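Local coordinates for protein probable acrylyl-CoA reductase AcuI (Escherichia coli, PDB 1O89) that probably catalyses the NADPH-dependent reduction of acrylyl-CoA to propanoyl-CoA, at residues 105-109 / 296-300; 131-137 / 300-304; 254-260 / 280-286. One frame throughout, in Å; residues are numbered along the deposited sequence.

Contact 1 (105-109 / 296-300)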
loop_
_atom_site.group_PDB
_atom_site.type_symbol
_atom_site.label_atom_id
_atom_site.label_comp_id
_atom_site.label_asym_id
_atom_site.label_seq_id
_atom_site.Cartn_x
_atom_site.Cartn_y
_atom_site.Cartn_z
ATOM N N LEU A 105 -28.575 -10.052 -4.027
ATOM C CA LEU A 105 -27.544 -10.338 -5.018
ATOM C C LEU A 105 -26.340 -10.990 -4.382
ATOM O O LEU A 105 -26.199 -11.033 -3.157
ATOM C CB LEU A 105 -27.176 -9.086 -5.840
ATOM C CG LEU A 105 -26.352 -7.870 -5.394
ATOM C CD1 LEU A 105 -27.179 -6.944 -4.556
ATOM C CD2 LEU A 105 -24.997 -8.180 -4.723
ATOM N N LEU A 106 -25.476 -11.511 -5.241
ATOM C CA LEU A 106 -24.229 -12.111 -4.830
ATOM C C LEU A 106 -23.191 -11.854 -5.891
ATOM O O LEU A 106 -23.488 -11.977 -7.090
ATOM C CB LEU A 106 -24.392 -13.624 -4.645
ATOM C CG LEU A 106 -23.119 -14.331 -4.153
ATOM C CD1 LEU A 106 -23.440 -15.466 -3.191
ATOM C CD2 LEU A 106 -22.252 -14.866 -5.313
ATOM N N THR A 107 -21.997 -11.457 -5.452
ATOM C CA THR A 107 -20.774 -11.571 -6.247
ATOM C C THR A 107 -19.674 -12.211 -5.403
ATOM O O THR A 107 -19.666 -12.092 -4.178
ATOM C CB THR A 107 -20.328 -10.206 -6.808
ATOM O OG1 THR A 107 -19.959 -9.320 -5.740
ATOM C CG2 THR A 107 -21.520 -9.511 -7.486
ATOM N N GLY A 108 -18.773 -12.924 -6.076
ATOM C CA GLY A 108 -17.586 -13.491 -5.457
ATOM C C GLY A 108 -17.792 -14.713 -4.568
ATOM O O GLY A 108 -18.697 -15.522 -4.771
ATOM N N TRP A 109 -16.908 -14.826 -3.589
ATOM C CA TRP A 109 -16.861 -15.899 -2.586
ATOM C C TRP A 109 -16.468 -17.271 -3.146
ATOM O O TRP A 109 -16.528 -18.257 -2.437
ATOM C CB TRP A 109 -18.168 -15.985 -1.792
ATOM C CG TRP A 109 -18.471 -14.766 -0.967
ATOM C CD1 TRP A 109 -19.470 -13.874 -1.176
ATOM C CD2 TRP A 109 -17.782 -14.320 0.203
ATOM N NE1 TRP A 109 -19.448 -12.892 -0.218
ATOM C CE2 TRP A 109 -18.421 -13.144 0.646
ATOM C CE3 TRP A 109 -16.700 -14.805 0.939
ATOM C CZ2 TRP A 109 -18.013 -12.452 1.774
ATOM C CZ3 TRP A 109 -16.284 -14.103 2.062
ATOM C CH2 TRP A 109 -16.941 -12.944 2.467
ATOM N N ARG A 296 -18.705 -4.658 2.076
ATOM C CA ARG A 296 -19.367 -5.076 0.851
ATOM C C ARG A 296 -20.680 -4.340 0.679
ATOM O O ARG A 296 -20.951 -3.807 -0.390
ATOM C CB ARG A 296 -19.618 -6.588 0.916
ATOM C CG ARG A 296 -20.208 -7.220 -0.313
ATOM C CD ARG A 296 -20.316 -8.729 -0.204
ATOM N NE ARG A 296 -19.017 -9.399 -0.177
ATOM C CZ ARG A 296 -18.386 -9.902 -1.240
ATOM N NH1 ARG A 296 -18.920 -9.824 -2.455
ATOM N NH2 ARG A 296 -17.215 -10.513 -1.095
ATOM N N ALA A 297 -21.494 -4.324 1.733
ATOM C CA ALA A 297 -22.768 -3.604 1.730
ATOM C C ALA A 297 -22.507 -2.110 1.524
ATOM O O ALA A 297 -23.210 -1.448 0.766
ATOM C CB ALA A 297 -23.510 -3.832 3.015
ATOM N N GLN A 298 -21.470 -1.602 2.189
ATOM C CA GLN A 298 -21.097 -0.209 2.056
ATOM C C GLN A 298 -20.814 0.154 0.594
ATOM O O GLN A 298 -21.219 1.211 0.130
ATOM C CB GLN A 298 -19.906 0.095 2.951
ATOM C CG GLN A 298 -19.374 1.515 2.845
ATOM C CD GLN A 298 -18.147 1.749 3.716
ATOM O OE1 GLN A 298 -17.759 2.899 3.941
ATOM N NE2 GLN A 298 -17.542 0.667 4.215
ATOM N N ALA A 299 -20.155 -0.737 -0.137
ATOM C CA ALA A 299 -19.791 -0.466 -1.517
ATOM C C ALA A 299 -21.007 -0.437 -2.414
ATOM O O ALA A 299 -21.050 0.361 -3.356
ATOM C CB ALA A 299 -18.788 -1.495 -2.047
ATOM N N TRP A 300 -21.964 -1.321 -2.157
ATOM C CA TRP A 300 -23.165 -1.367 -2.978
ATOM C C TRP A 300 -23.997 -0.117 -2.764
ATOM O O TRP A 300 -24.595 0.382 -3.708
ATOM C CB TRP A 300 -24.000 -2.633 -2.723
ATOM C CG TRP A 300 -23.458 -3.808 -3.475
ATOM C CD1 TRP A 300 -22.718 -4.824 -2.967
ATOM C CD2 TRP A 300 -23.566 -4.054 -4.883
ATOM N NE1 TRP A 300 -22.369 -5.701 -3.960
ATOM C CE2 TRP A 300 -22.873 -5.251 -5.150
ATOM C CE3 TRP A 300 -24.207 -3.395 -5.945
ATOM C CZ2 TRP A 300 -22.794 -5.805 -6.425
ATOM C CZ3 TRP A 300 -24.127 -3.939 -7.211
ATOM C CH2 TRP A 300 -23.424 -5.141 -7.443
HETATM O O HOH W 1 -21.256 -8.490 -3.599
HETATM O O HOH W 2 -17.415 -10.134 -5.479
#
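R296 sends its guanidinium group across from helix 293-306 to the loop after strand 103-107, where it lies over one face of the W109 indole, the two planes tilted by 32°. W109 NE1 lies 3.2 Å above the guanidinium plane, over its centre, while R296 NH2 sits over the indole offset toward its rim, 3.4 Å from W109 CE2. NE1 and NH2 are both donors and are not hydrogen-bonded to each other. The arginine starts out extended, CG anti to the backbone N (chi1 -176°), and then bends at chi3 (-67°), which turns its head toward the strand end. NH1 comes within 2.9 Å of T107 O and donates to water 1, also at 2.9 Å. That water, lying in the guanidinium plane, is gripped three times, since T107 OG1 is 2.6 Å away and W300 NE1 donates to it at 3.0 Å. Further bonds steady the arginine: NE donates to T291 O, and NH2 makes weak bonds to V289 O and S288 O. A phenylalanine in place of W109 would probably leave part of the guanidinium face without its cover.

One helical turn on, W300 presents a face of its indole to L105, whose CD2 rests 3.6 Å from CE2. T107 CG2 approaches the same ring at its edge, beside CZ2, so the strand's two inward side chains meet it from different directions.

Around the contact, W109 stacks on W129, W300 meets F150 and I145 of helix 139-161, and L105 touches A87 of strand 85-93 and V131 of strand 131-132, so helix 293-306 packs against both strand 103-107 with its neighbours and helix 139-161.

Contact 2 (131-137 / 300-304)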
loop_
_atom_site.group_PDB
_atom_site.type_symbol
_atom_site.label_atom_id
_atom_site.label_comp_id
_atom_site.label_asym_id
_atom_site.label_seq_id
_atom_site.Cartn_x
_atom_site.Cartn_y
_atom_site.Cartn_z
ATOM N N VAL A 131 -25.944 -10.318 -0.399
ATOM C CA VAL A 131 -26.202 -8.930 -0.099
ATOM C C VAL A 131 -27.685 -8.655 -0.312
ATOM O O VAL A 131 -28.226 -8.920 -1.396
ATOM C CB VAL A 131 -25.365 -7.999 -0.995
ATOM C CG1 VAL A 131 -25.650 -6.529 -0.662
ATOM C CG2 VAL A 131 -23.888 -8.313 -0.842
ATOM N N ALA A 132 -28.335 -8.121 0.721
ATOM C CA ALA A 132 -29.713 -7.650 0.606
ATOM C C ALA A 132 -29.772 -6.600 -0.493
ATOM O O ALA A 132 -28.939 -5.699 -0.526
ATOM C CB ALA A 132 -30.190 -7.064 1.925
ATOM N N MET A 133 -30.738 -6.737 -1.401
ATOM C CA MET A 133 -30.853 -5.835 -2.542
ATOM C C MET A 133 -30.902 -4.427 -1.982
ATOM O O MET A 133 -31.813 -4.116 -1.231
ATOM C CB MET A 133 -32.119 -6.123 -3.364
ATOM C CG MET A 133 -32.205 -5.382 -4.704
ATOM S SD MET A 133 -30.969 -6.031 -5.935
ATOM C CE MET A 133 -30.268 -4.750 -6.310
ATOM N N PRO A 134 -29.910 -3.594 -2.298
ATOM C CA PRO A 134 -29.908 -2.202 -1.825
ATOM C C PRO A 134 -31.041 -1.385 -2.436
ATOM O O PRO A 134 -31.444 -1.643 -3.578
ATOM C CB PRO A 134 -28.551 -1.663 -2.306
ATOM C CG PRO A 134 -27.753 -2.852 -2.674
ATOM C CD PRO A 134 -28.714 -3.888 -3.107
ATOM N N GLN A 135 -31.536 -0.409 -1.678
ATOM C CA GLN A 135 -32.578 0.485 -2.160
ATOM C C GLN A 135 -32.074 1.220 -3.392
ATOM O O GLN A 135 -30.969 1.756 -3.392
ATOM C CB GLN A 135 -32.966 1.503 -1.080
ATOM C CG GLN A 135 -33.610 0.890 0.169
ATOM C CD GLN A 135 -34.276 1.933 1.062
ATOM O OE1 GLN A 135 -35.507 1.977 1.166
ATOM N NE2 GLN A 135 -33.464 2.773 1.710
ATOM N N GLY A 136 -32.884 1.237 -4.446
ATOM C CA GLY A 136 -32.530 1.917 -5.675
ATOM C C GLY A 136 -31.963 1.005 -6.747
ATOM O O GLY A 136 -31.759 1.439 -7.869
ATOM N N LEU A 137 -31.698 -0.248 -6.412
ATOM C CA LEU A 137 -31.240 -1.224 -7.395
ATOM C C LEU A 137 -32.240 -2.352 -7.518
ATOM O O LEU A 137 -32.968 -2.641 -6.576
ATOM C CB LEU A 137 -29.896 -1.840 -6.989
ATOM C CG LEU A 137 -28.552 -1.225 -7.367
ATOM C CD1 LEU A 137 -27.466 -2.246 -7.084
ATOM C CD2 LEU A 137 -28.500 -0.770 -8.816
ATOM N N TRP A 300 -21.964 -1.321 -2.157
ATOM C CA TRP A 300 -23.165 -1.367 -2.978
ATOM C C TRP A 300 -23.997 -0.117 -2.764
ATOM O O TRP A 300 -24.595 0.382 -3.708
ATOM C CB TRP A 300 -24.000 -2.633 -2.723
ATOM C CG TRP A 300 -23.458 -3.808 -3.475
ATOM C CD1 TRP A 300 -22.718 -4.824 -2.967
ATOM C CD2 TRP A 300 -23.566 -4.054 -4.883
ATOM N NE1 TRP A 300 -22.369 -5.701 -3.960
ATOM C CE2 TRP A 300 -22.873 -5.251 -5.150
ATOM C CE3 TRP A 300 -24.207 -3.395 -5.945
ATOM C CZ2 TRP A 300 -22.794 -5.805 -6.425
ATOM C CZ3 TRP A 300 -24.127 -3.939 -7.211
ATOM C CH2 TRP A 300 -23.424 -5.141 -7.443
ATOM N N GLN A 301 -24.050 0.376 -1.530
ATOM C CA GLN A 301 -24.769 1.613 -1.224
ATOM C C GLN A 301 -24.128 2.794 -1.965
ATOM O O GLN A 301 -24.819 3.645 -2.514
ATOM C CB GLN A 301 -24.745 1.877 0.282
ATOM C CG GLN A 301 -25.784 2.852 0.745
ATOM C CD GLN A 301 -25.208 4.173 1.238
ATOM O OE1 GLN A 301 -24.210 4.686 0.693
ATOM N NE2 GLN A 301 -25.856 4.746 2.258
ATOM N N ARG A 302 -22.800 2.818 -1.975
ATOM C CA ARG A 302 -22.037 3.857 -2.654
ATOM C C ARG A 302 -22.260 3.842 -4.177
ATOM O O ARG A 302 -22.340 4.905 -4.801
ATOM C CB ARG A 302 -20.542 3.714 -2.332
ATOM C CG ARG A 302 -20.151 4.224 -0.930
ATOM C CD ARG A 302 -20.374 5.707 -0.730
ATOM N NE ARG A 302 -19.636 6.477 -1.728
ATOM C CZ ARG A 302 -18.356 6.834 -1.619
ATOM N NH1 ARG A 302 -17.640 6.534 -0.531
ATOM N NH2 ARG A 302 -17.788 7.520 -2.604
ATOM N N LEU A 303 -22.384 2.647 -4.760
ATOM C CA LEU A 303 -22.652 2.513 -6.195
ATOM C C LEU A 303 -23.996 3.117 -6.581
ATOM O O LEU A 303 -24.139 3.687 -7.654
ATOM C CB LEU A 303 -22.619 1.045 -6.607
ATOM C CG LEU A 303 -21.215 0.489 -6.762
ATOM C CD1 LEU A 303 -21.207 -1.018 -6.553
ATOM C CD2 LEU A 303 -20.680 0.860 -8.117
ATOM N N VAL A 304 -24.987 2.985 -5.715
ATOM C CA VAL A 304 -26.293 3.547 -5.991
ATOM C C VAL A 304 -26.243 5.076 -5.980
ATOM O O VAL A 304 -26.836 5.714 -6.833
ATOM C CB VAL A 304 -27.338 3.059 -4.983
ATOM C CG1 VAL A 304 -28.640 3.811 -5.161
ATOM C CG2 VAL A 304 -27.557 1.583 -5.163
#
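P134 O accepts the backbone N-H of L137 at 3.2 Å, closing a type II beta turn whose two ends, P134 and L137, both lean on W300 of helix 293-306. The third turn residue, G136, has a positive phi of 98°; a side chain there would jam against the carbonyl of Q135 and run into V304 CG1. The close approach of the turn to the helix thus depends on glycine.

The contact itself is apolar. L137 crosses W300 at about a right angle, bringing CD1 to 3.6 Å from CE3 on the benzene side of the indole. P134 CG instead reaches the root of the tryptophan, 3.8 Å from CB, and V131 CG1 stands 4.1 Å from CD1 at the pyrrole end. All three come obliquely from the side of the ring that carries L105, so valine, proline and leucine follow one another around the indole. Its other face is met from within the helix by L303 CD1, 3.9 Å above the plane.

A turn further along, V304 fits against the loop. Its branches share the work: CG1, anti to the backbone N (chi1 172°), touches Q135 O at 3.6 Å, whereas CG2 slides past L137 CG at 3.7 Å. The carbonyl of Q135 therefore faces methyl groups here, at the solvent-exposed margin of the interface.

Outside the two segments, I145 of helix 139-161 also touches L137, and R302, on another side of the helix, forms salt bridges with E160 and D306. W300 packed against a type II turn joins the GroES-like catalytic part to the helix after the nucleotide-binding sheet, in keeping with the two-domain build of the zinc-containing alcohol dehydrogenase family.

Contact 3 (254-260 / 280-286)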
loop_
_atom_site.group_PDB
_atom_site.type_symbol
_atom_site.label_atom_id
_atom_site.label_comp_id
_atom_site.label_asym_id
_atom_site.label_seq_id
_atom_site.Cartn_x
_atom_site.Cartn_y
_atom_site.Cartn_z
ATOM N N TYR A 254 3.888 12.543 -4.225
ATOM C CA TYR A 254 4.129 12.319 -2.808
ATOM C C TYR A 254 2.806 12.144 -2.056
ATOM O O TYR A 254 1.937 13.015 -2.105
ATOM C CB TYR A 254 4.906 13.500 -2.210
ATOM C CG TYR A 254 5.450 13.200 -0.846
ATOM C CD1 TYR A 254 4.629 13.253 0.278
ATOM C CD2 TYR A 254 6.783 12.834 -0.674
ATOM C CE1 TYR A 254 5.126 12.963 1.542
ATOM C CE2 TYR A 254 7.285 12.541 0.577
ATOM C CZ TYR A 254 6.451 12.610 1.683
ATOM O OH TYR A 254 6.940 12.319 2.929
ATOM N N GLY A 255 2.672 11.020 -1.354
ATOM C CA GLY A 255 1.511 10.729 -0.524
ATOM C C GLY A 255 0.351 10.142 -1.306
ATOM O O GLY A 255 -0.728 9.954 -0.764
ATOM N N GLY A 256 0.576 9.827 -2.576
ATOM C CA GLY A 256 -0.455 9.307 -3.443
ATOM C C GLY A 256 -0.758 7.851 -3.174
ATOM O O GLY A 256 -0.040 7.168 -2.468
ATOM N N CYS A 257 -1.862 7.387 -3.734
ATOM C CA CYS A 257 -2.330 6.026 -3.536
ATOM C C CYS A 257 -2.735 5.394 -4.859
ATOM O O CYS A 257 -3.469 5.991 -5.636
ATOM C CB CYS A 257 -3.532 6.016 -2.586
ATOM S SG CYS A 257 -4.148 4.341 -2.289
ATOM N N VAL A 258 -2.248 4.183 -5.100
ATOM C CA VAL A 258 -2.712 3.328 -6.182
ATOM C C VAL A 258 -3.584 2.222 -5.587
ATOM O O VAL A 258 -3.147 1.528 -4.669
ATOM C CB VAL A 258 -1.508 2.648 -6.896
ATOM C CG1 VAL A 258 -1.969 1.820 -8.068
ATOM C CG2 VAL A 258 -0.507 3.684 -7.336
ATOM N N ALA A 259 -4.813 2.064 -6.088
ATOM C CA ALA A 259 -5.648 0.901 -5.775
ATOM C C ALA A 259 -5.457 -0.118 -6.884
ATOM O O ALA A 259 -5.787 0.149 -8.025
ATOM C CB ALA A 259 -7.084 1.294 -5.682
ATOM N N ALA A 260 -4.911 -1.276 -6.542
ATOM C CA ALA A 260 -4.595 -2.317 -7.509
ATOM C C ALA A 260 -5.541 -3.499 -7.355
ATOM O O ALA A 260 -5.677 -4.034 -6.259
ATOM C CB ALA A 260 -3.194 -2.770 -7.306
ATOM N N ASN A 280 6.377 8.154 0.177
ATOM C CA ASN A 280 5.242 7.819 1.047
ATOM C C ASN A 280 3.997 7.356 0.281
ATOM O O ASN A 280 2.882 7.668 0.667
ATOM C CB ASN A 280 4.879 9.023 1.939
ATOM C CG ASN A 280 4.460 8.606 3.352
ATOM O OD1 ASN A 280 5.296 8.401 4.211
ATOM N ND2 ASN A 280 3.165 8.468 3.577
ATOM N N VAL A 281 4.209 6.593 -0.780
ATOM C CA VAL A 281 3.125 6.095 -1.627
ATOM C C VAL A 281 2.512 4.834 -1.017
ATOM O O VAL A 281 3.224 3.992 -0.467
ATOM C CB VAL A 281 3.648 5.802 -3.082
ATOM C CG1 VAL A 281 2.720 4.888 -3.869
ATOM C CG2 VAL A 281 3.848 7.099 -3.818
ATOM N N ARG A 282 1.191 4.730 -1.120
ATOM C CA ARG A 282 0.444 3.564 -0.663
ATOM C C ARG A 282 0.030 2.740 -1.870
ATOM O O ARG A 282 -0.550 3.269 -2.806
ATOM C CB ARG A 282 -0.815 3.993 0.089
ATOM C CG ARG A 282 -1.649 2.829 0.623
ATOM C CD ARG A 282 -2.939 3.258 1.329
ATOM N NE ARG A 282 -2.657 4.037 2.526
ATOM C CZ ARG A 282 -3.588 4.571 3.297
ATOM N NH1 ARG A 282 -4.874 4.438 2.996
ATOM N NH2 ARG A 282 -3.231 5.248 4.367
ATOM N N LEU A 283 0.379 1.460 -1.867
ATOM C CA LEU A 283 -0.217 0.477 -2.768
ATOM C C LEU A 283 -1.254 -0.299 -1.962
ATOM O O LEU A 283 -0.921 -1.052 -1.054
ATOM C CB LEU A 283 0.859 -0.437 -3.358
ATOM C CG LEU A 283 0.409 -1.584 -4.273
ATOM C CD1 LEU A 283 -0.381 -1.055 -5.464
ATOM C CD2 LEU A 283 1.586 -2.396 -4.756
ATOM N N GLN A 284 -2.518 -0.037 -2.251
ATOM C CA GLN A 284 -3.623 -0.705 -1.601
ATOM C C GLN A 284 -4.188 -1.748 -2.545
ATOM O O GLN A 284 -4.785 -1.424 -3.564
ATOM C CB GLN A 284 -4.734 0.287 -1.237
ATOM C CG GLN A 284 -5.965 -0.377 -0.623
ATOM C CD GLN A 284 -5.635 -1.041 0.675
ATOM O OE1 GLN A 284 -5.317 -0.357 1.646
ATOM N NE2 GLN A 284 -5.654 -2.371 0.697
ATOM N N GLY A 285 -4.012 -3.006 -2.189
ATOM C CA GLY A 285 -4.617 -4.089 -2.928
ATOM C C GLY A 285 -6.102 -4.154 -2.667
ATOM O O GLY A 285 -6.548 -3.942 -1.541
ATOM N N VAL A 286 -6.866 -4.434 -3.712
ATOM C CA VAL A 286 -8.310 -4.504 -3.609
ATOM C C VAL A 286 -8.794 -5.845 -4.107
ATOM O O VAL A 286 -8.797 -6.098 -5.312
ATOM C CB VAL A 286 -8.996 -3.414 -4.442
ATOM C CG1 VAL A 286 -10.492 -3.660 -4.499
ATOM C CG2 VAL A 286 -8.698 -2.038 -3.852
HETATM O O HOH W 3 5.349 11.479 5.008
#
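Five backbone hydrogen bonds tie strand 256-260 to strand 282-285 and the residue after it, alternating in direction as parallel pairing requires. R282 N donates to G256 O at 170°, V258 N to R282 O, Q284 N to V258 O, A260 N to Q284 O and finally V286 N to A260 O, the shortest at 2.8 Å. Weaker CA-H...O contacts fill the gaps, among them A259 CA to Q284 O at 3.3 Å.

These are the last two strands of the six-stranded parallel Rossmann sheet (order 3-2-1-4-5-6), and 282-285 is its outer strand within the chain. R282, L283 and Q284 pair antiparallel with a strand of the second subunit, continuing the sheet through the dimer.

Apolar contacts lie on both faces. L283 CD1 settles 3.8 Å from A260 CB and beside V258 CB; helix 242-250 touches V258 on that face. On the other, the extended start of R282 runs past C257 SG, 4.0 Å from CD, and A259 CB meets V286 CG2 while helix 139-161 touches A259, Q284 and V286.

Among the polar side chains, Q284 bends at chi2 (63°), which turns its amide toward the next residue, and NE2 donates to G285 O at 2.9 Å, nearly straight at 174°; its OE1 accepts from R282 NE of the second subunit. In the loops leading into the strands, N280 CB makes an off-centre CH-pi contact with the Y254 ring, 4.3 Å from its centroid. Water 3 donates to Y254 OH and weakly to N280 OD1, both of which also bond D287 of the second subunit.

Contacts 1 and 2 are adjoining halves of one interface, their centres 9 Å apart, and share W300. Their first segments lie on the neighbouring antiparallel strands 103-107 and 131-132, joined by a probable hydrogen bond from V131 N to L105 O (2.9 Å); V131 CG2 also packs on R296 CD (3.7 Å). Contact 3 stands apart, its centre about 23 Å from contact 1's and 27 Å from contact 2's, inside the loop that both close. The chain leaves strand 282-285 and enters helix 293-306 by way of S288, an NADP(+)-binding residue. The side chains of T107 and V286 each lie about 6 Å from that of S288, so contacts 1 and 3 approach the cofactor site from different domains.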